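Side-chain contacts in N-(5'-phosphoribosyl)anthranilate isomerase (PDB 4AAJ), which catalyses the isomerisation of N-(5-phospho-beta-D-ribosyl)anthranilate to 1-(2-carboxyphenylamino)-1-deoxy-D-ribulose 5-phosphate, a step in tryptophan biosynthesis: residues F22-G27 with P71-S76; S203-Y208 with K214-F219. All coordinates share one frame; numbering follows the deposited sequence.

Interaction 1. Residues F22-G27 with P71-S76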
loop_
_atom_site.group_PDB
_atom_site.type_symbol
_atom_site.label_atom_id
_atom_site.label_comp_id
_atom_site.label_asym_id
_atom_site.label_seq_id
_atom_site.Cartn_x
_atom_site.Cartn_y
_atom_site.Cartn_z
ATOM N N PHE A 22 -6.413 3.452 9.287
ATOM C CA PHE A 22 -6.490 2.407 8.272
ATOM C C PHE A 22 -5.234 1.539 8.335
ATOM O O PHE A 22 -4.123 2.059 8.329
ATOM C CB PHE A 22 -6.639 3.047 6.897
ATOM C CG PHE A 22 -7.072 2.097 5.825
ATOM C CD1 PHE A 22 -8.422 1.856 5.602
ATOM C CD2 PHE A 22 -6.132 1.455 5.021
ATOM C CE1 PHE A 22 -8.834 0.989 4.608
ATOM C CE2 PHE A 22 -6.542 0.590 4.021
ATOM C CZ PHE A 22 -7.889 0.352 3.816
ATOM N N VAL A 23 -5.406 0.222 8.427
ATOM C CA VAL A 23 -4.277 -0.693 8.481
ATOM C C VAL A 23 -4.368 -1.649 7.291
ATOM O O VAL A 23 -5.367 -2.359 7.130
ATOM C CB VAL A 23 -4.232 -1.504 9.799
ATOM C CG1 VAL A 23 -3.026 -2.432 9.833
ATOM C CG2 VAL A 23 -4.204 -0.578 11.000
ATOM N N LYS A 24 -3.325 -1.654 6.463
ATOM C CA LYS A 24 -3.273 -2.549 5.315
ATOM C C LYS A 24 -2.147 -3.560 5.541
ATOM O O LYS A 24 -1.022 -3.181 5.857
ATOM C CB LYS A 24 -3.033 -1.762 4.028
ATOM C CG LYS A 24 -2.888 -2.625 2.778
ATOM C CD LYS A 24 -2.864 -1.772 1.523
ATOM C CE LYS A 24 -2.340 -2.557 0.325
ATOM N NZ LYS A 24 -0.851 -2.610 0.329
ATOM N N ILE A 25 -2.449 -4.842 5.390
ATOM C CA ILE A 25 -1.410 -5.872 5.475
ATOM C C ILE A 25 -1.113 -6.335 4.057
ATOM O O ILE A 25 -1.959 -6.943 3.418
ATOM C CB ILE A 25 -1.846 -7.095 6.314
ATOM C CG1 ILE A 25 -2.425 -6.675 7.672
ATOM C CG2 ILE A 25 -0.687 -8.086 6.432
ATOM C CD1 ILE A 25 -1.513 -5.865 8.557
ATOM N N CYS A 26 0.089 -6.042 3.572
ATOM C CA CYS A 26 0.411 -6.204 2.155
ATOM C C CYS A 26 1.171 -7.496 1.857
ATOM O O CYS A 26 1.823 -8.058 2.734
ATOM C CB CYS A 26 1.241 -5.010 1.657
ATOM S SG CYS A 26 1.196 -4.884 -0.143
ATOM N N GLY A 27 1.071 -7.944 0.613
ATOM C CA GLY A 27 1.896 -9.039 0.102
ATOM C C GLY A 27 1.515 -10.411 0.609
ATOM O O GLY A 27 2.381 -11.174 1.043
ATOM N N PRO A 71 -11.026 -5.050 0.993
ATOM C CA PRO A 71 -10.378 -4.652 -0.259
ATOM C C PRO A 71 -9.028 -5.344 -0.437
ATOM O O PRO A 71 -8.211 -5.375 0.487
ATOM C CB PRO A 71 -10.182 -3.147 -0.074
ATOM C CG PRO A 71 -11.369 -2.757 0.763
ATOM C CD PRO A 71 -11.528 -3.879 1.747
ATOM N N VAL A 72 -8.826 -5.897 -1.628
ATOM C CA VAL A 72 -7.540 -6.481 -1.993
ATOM C C VAL A 72 -6.923 -5.626 -3.100
ATOM O O VAL A 72 -7.458 -5.516 -4.206
ATOM C CB VAL A 72 -7.710 -7.937 -2.479
ATOM C CG1 VAL A 72 -6.363 -8.534 -2.923
ATOM C CG2 VAL A 72 -8.301 -8.784 -1.372
ATOM N N PHE A 73 -5.797 -5.002 -2.786
ATOM C CA PHE A 73 -5.095 -4.197 -3.769
ATOM C C PHE A 73 -4.269 -5.103 -4.689
ATOM O O PHE A 73 -3.533 -5.948 -4.210
ATOM C CB PHE A 73 -4.205 -3.177 -3.062
ATOM C CG PHE A 73 -4.973 -1.974 -2.556
ATOM C CD1 PHE A 73 -5.669 -2.031 -1.347
ATOM C CD2 PHE A 73 -5.023 -0.809 -3.313
ATOM C CE1 PHE A 73 -6.412 -0.925 -0.900
ATOM C CE2 PHE A 73 -5.748 0.302 -2.874
ATOM C CZ PHE A 73 -6.446 0.234 -1.667
ATOM N N LEU A 74 -4.420 -4.915 -5.992
ATOM C CA LEU A 74 -3.504 -5.528 -6.968
ATOM C C LEU A 74 -2.266 -4.629 -7.037
ATOM O O LEU A 74 -2.344 -3.498 -7.516
ATOM C CB LEU A 74 -4.197 -5.621 -8.319
ATOM C CG LEU A 74 -3.519 -6.429 -9.429
ATOM C CD1 LEU A 74 -3.597 -7.904 -9.053
ATOM C CD2 LEU A 74 -4.208 -6.144 -10.759
ATOM N N VAL A 75 -1.140 -5.125 -6.520
ATOM C CA VAL A 75 0.064 -4.309 -6.297
ATOM C C VAL A 75 1.064 -4.678 -7.374
ATOM O O VAL A 75 1.354 -5.854 -7.550
ATOM C CB VAL A 75 0.699 -4.621 -4.929
ATOM C CG1 VAL A 75 1.928 -3.756 -4.666
ATOM C CG2 VAL A 75 -0.322 -4.457 -3.795
ATOM N N SER A 76 1.589 -3.694 -8.089
ATOM C CA SER A 76 2.550 -4.008 -9.141
ATOM C C SER A 76 3.465 -2.831 -9.480
ATOM O O SER A 76 3.121 -1.662 -9.243
ATOM C CB SER A 76 1.801 -4.434 -10.391
ATOM O OG SER A 76 2.688 -4.954 -11.385
#
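Lys24 and Phe73 meet inside the eight-stranded beta/alpha (TIM) barrel of this isomerase, and their contact illustrates how strands that are not neighbours in the closed sheet can still touch through its interior. Strands 22-25 and 72-76 are separated by strand 43-47, so the backbones stay well apart, with the CA atoms of Cys26 and Phe73 8.3 Å from each other, and side chains must span the gap. Lys24 does so with its aliphatic chain. Lys24 CG lies anti to the backbone N (chi1 177°) and the next two torsions are also extended, which carries Lys24 CE to 3.8 Å from Phe73 CD1, obliquely to the ring. A bend at the last torsion (chi4 -81°) then turns the ammonium aside. Lys24 NZ forms a salt bridge with Asp200 and a hydrogen bond with Gln97, so the buried charge is met by polar groups from elsewhere in the barrel while the methylenes serve as apolar surface. Phe73 also meets the ring of Tyr95, their planes inclined at about 55°. Just past the end of strand 22-25, and near the end of strand 72-76, the contact is thinner: the sulfur of Cys26 touches one methyl of Val75, Cys26 SG lying 4.0 Å from Val75 CG2.

Interaction 2. Residues S203-Y208 with K214-F219; sequences SGVEKY and KLVEEF. With SO4 (sulfate ion), chain B.
Val205 and Leu215 bring the two backbones close, their CA atoms 4.9 Å apart, where the turn after strand 198-201 passes against helix 213-225, the last helix of the barrel. Val205 is at the centre of this contact. Val205 CG1, anti to its own carbonyl carbon (chi1 -67°), comes within 3.5 Å of Phe219 CB and 3.7 Å of Leu215 O, so it presses on the helix backbone as well as on the base of the aromatic side chain. The Val205 and Phe219 side chains cross at about a right angle. Val205 CB lies 4.0 Å from Val216 CG2, with the second methyl of Val205 also against that residue. Leu215 CD1 lies over the Val205-Glu206 peptide, comes within 3.6 Å of Glu206 O in the following one, and touches Lys207 CG. At the start of the turn, Ser203 N donates a fairly straight bond of 2.9 Å to sulfate O2, while Ser203 OG adds a weak one. Gly181 N and Ser202 N bind the same ion, probably from the crystallisation liquor, consistent with the phosphate site of this family. The chemistry is thus divided: apolar contacts join turn to helix, whereas the anion is held largely by backbone amides.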
loop_
_atom_site.group_PDB
_atom_site.type_symbol
_atom_site.label_atom_id
_atom_site.label_comp_id
_atom_site.label_asym_id
_atom_site.label_seq_id
_atom_site.Cartn_x
_atom_site.Cartn_y
_atom_site.Cartn_z
ATOM N N SER A 203 6.642 -7.375 5.656
ATOM C CA SER A 203 7.664 -8.172 6.356
ATOM C C SER A 203 7.576 -8.110 7.872
ATOM O O SER A 203 7.883 -9.093 8.559
ATOM C CB SER A 203 9.068 -7.734 5.933
ATOM O OG SER A 203 9.260 -7.971 4.555
ATOM N N GLY A 204 7.163 -6.955 8.388
ATOM C CA GLY A 204 7.069 -6.718 9.827
ATOM C C GLY A 204 6.125 -7.633 10.586
ATOM O O GLY A 204 6.264 -7.799 11.802
ATOM N N VAL A 205 5.164 -8.222 9.877
ATOM C CA VAL A 205 4.209 -9.156 10.483
ATOM C C VAL A 205 4.388 -10.602 9.982
ATOM O O VAL A 205 3.472 -11.427 10.078
ATOM C CB VAL A 205 2.744 -8.670 10.333
ATOM C CG1 VAL A 205 2.518 -7.414 11.159
ATOM C CG2 VAL A 205 2.375 -8.434 8.872
ATOM N N GLU A 206 5.579 -10.900 9.462
ATOM C CA GLU A 206 5.885 -12.198 8.859
ATOM C C GLU A 206 6.848 -13.030 9.701
ATOM O O GLU A 206 7.620 -12.490 10.497
ATOM C CB GLU A 206 6.519 -12.012 7.481
ATOM C CG GLU A 206 5.547 -11.779 6.340
ATOM C CD GLU A 206 6.247 -11.664 4.997
ATOM O OE1 GLU A 206 7.469 -11.918 4.935
ATOM O OE2 GLU A 206 5.581 -11.320 3.995
ATOM N N LYS A 207 6.786 -14.347 9.499
ATOM C CA LYS A 207 7.777 -15.303 10.003
ATOM C C LYS A 207 7.952 -16.410 8.973
ATOM O O LYS A 207 6.984 -17.081 8.605
ATOM C CB LYS A 207 7.364 -15.899 11.352
ATOM C CG LYS A 207 7.809 -15.078 12.555
ATOM C CD LYS A 207 7.952 -15.922 13.814
ATOM C CE LYS A 207 6.612 -16.184 14.483
ATOM N NZ LYS A 207 6.776 -16.715 15.867
ATOM N N TYR A 208 9.187 -16.579 8.505
ATOM C CA TYR A 208 9.532 -17.551 7.454
ATOM C C TYR A 208 8.792 -17.289 6.128
ATOM O O TYR A 208 8.439 -18.226 5.398
ATOM C CB TYR A 208 9.318 -18.999 7.933
ATOM C CG TYR A 208 9.936 -19.328 9.281
ATOM C CD1 TYR A 208 11.244 -19.808 9.376
ATOM C CD2 TYR A 208 9.204 -19.169 10.462
ATOM C CE1 TYR A 208 11.807 -20.114 10.607
ATOM C CE2 TYR A 208 9.756 -19.472 11.696
ATOM C CZ TYR A 208 11.056 -19.944 11.764
ATOM O OH TYR A 208 11.600 -20.244 12.990
ATOM N N LYS A 214 -0.294 -13.961 15.164
ATOM C CA LYS A 214 -0.046 -13.221 16.400
ATOM C C LYS A 214 0.626 -11.872 16.143
ATOM O O LYS A 214 0.316 -10.890 16.817
ATOM C CB LYS A 214 0.746 -14.065 17.406
ATOM C CG LYS A 214 -0.102 -15.132 18.088
ATOM C CD LYS A 214 0.750 -16.195 18.767
ATOM C CE LYS A 214 -0.121 -17.300 19.344
ATOM N NZ LYS A 214 0.674 -18.507 19.699
ATOM N N LEU A 215 1.530 -11.825 15.166
ATOM C CA LEU A 215 2.144 -10.555 14.758
ATOM C C LEU A 215 1.123 -9.630 14.090
ATOM O O LEU A 215 1.059 -8.441 14.415
ATOM C CB LEU A 215 3.372 -10.776 13.863
ATOM C CG LEU A 215 4.621 -11.448 14.463
ATOM C CD1 LEU A 215 5.748 -11.492 13.441
ATOM C CD2 LEU A 215 5.099 -10.776 15.745
ATOM N N VAL A 216 0.316 -10.187 13.183
ATOM C CA VAL A 216 -0.779 -9.455 12.529
ATOM C C VAL A 216 -1.715 -8.824 13.563
ATOM O O VAL A 216 -1.946 -7.612 13.537
ATOM C CB VAL A 216 -1.576 -10.359 11.548
ATOM C CG1 VAL A 216 -2.870 -9.688 11.093
ATOM C CG2 VAL A 216 -0.724 -10.730 10.342
ATOM N N GLU A 217 -2.228 -9.645 14.481
ATOM C CA GLU A 217 -3.157 -9.183 15.517
ATOM C C GLU A 217 -2.544 -8.091 16.400
ATOM O O GLU A 217 -3.199 -7.094 16.704
ATOM C CB GLU A 217 -3.642 -10.371 16.363
ATOM C CG GLU A 217 -4.717 -10.046 17.394
ATOM C CD GLU A 217 -4.154 -9.478 18.688
ATOM O OE1 GLU A 217 -3.063 -9.922 19.123
ATOM O OE2 GLU A 217 -4.804 -8.587 19.277
ATOM N N GLU A 218 -1.289 -8.291 16.802
ATOM C CA GLU A 218 -0.554 -7.333 17.628
ATOM C C GLU A 218 -0.318 -6.010 16.897
ATOM O O GLU A 218 -0.581 -4.936 17.446
ATOM C CB GLU A 218 0.782 -7.933 18.063
ATOM C CG GLU A 218 1.525 -7.137 19.123
ATOM C CD GLU A 218 2.961 -7.600 19.300
ATOM O OE1 GLU A 218 3.330 -8.655 18.739
ATOM O OE2 GLU A 218 3.725 -6.903 20.004
ATOM N N PHE A 219 0.177 -6.096 15.660
ATOM C CA PHE A 219 0.429 -4.901 14.859
ATOM C C PHE A 219 -0.833 -4.062 14.696
ATOM O O PHE A 219 -0.813 -2.854 14.930
ATOM C CB PHE A 219 0.988 -5.263 13.478
ATOM C CG PHE A 219 1.384 -4.063 12.653
ATOM C CD1 PHE A 219 0.433 -3.356 11.918
ATOM C CD2 PHE A 219 2.706 -3.637 12.618
ATOM C CE1 PHE A 219 0.794 -2.247 11.166
ATOM C CE2 PHE A 219 3.071 -2.530 11.864
ATOM C CZ PHE A 219 2.114 -1.838 11.136
HETATM S S SO4 B . 7.570 -3.741 4.655
HETATM O O1 SO4 B . 6.900 -3.105 3.503
HETATM O O2 SO4 B . 7.890 -5.132 4.270
HETATM O O3 SO4 B . 6.695 -3.754 5.840
HETATM O O4 SO4 B . 8.794 -2.976 4.975
#

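In the fold
Interactions 1 and 2 show one strand serving two layers of a barrel. Their centres are about 15 Å apart, yet strand 22-25 links them: Lys24 turns into the interior, towards 71-76, while Val23 and Ile25 turn outwards to interaction 2. Ile25 CG2 lies 3.9 Å from Val205 CG2, and Val23 CG1 lies 4.1 Å from Phe219 CE1. The centre of interaction 1 is about 5 Å from the centre of the chain, that of interaction 2 about 16 Å from it. Cys26 and the sulfate held by Ser203 N both lie at the C-terminal ends of barrel strands, where TIM barrels have their active sites. Lys211 NZ is hydrogen-bonded to Cys26 O and forms a salt bridge with Glu206 OE2.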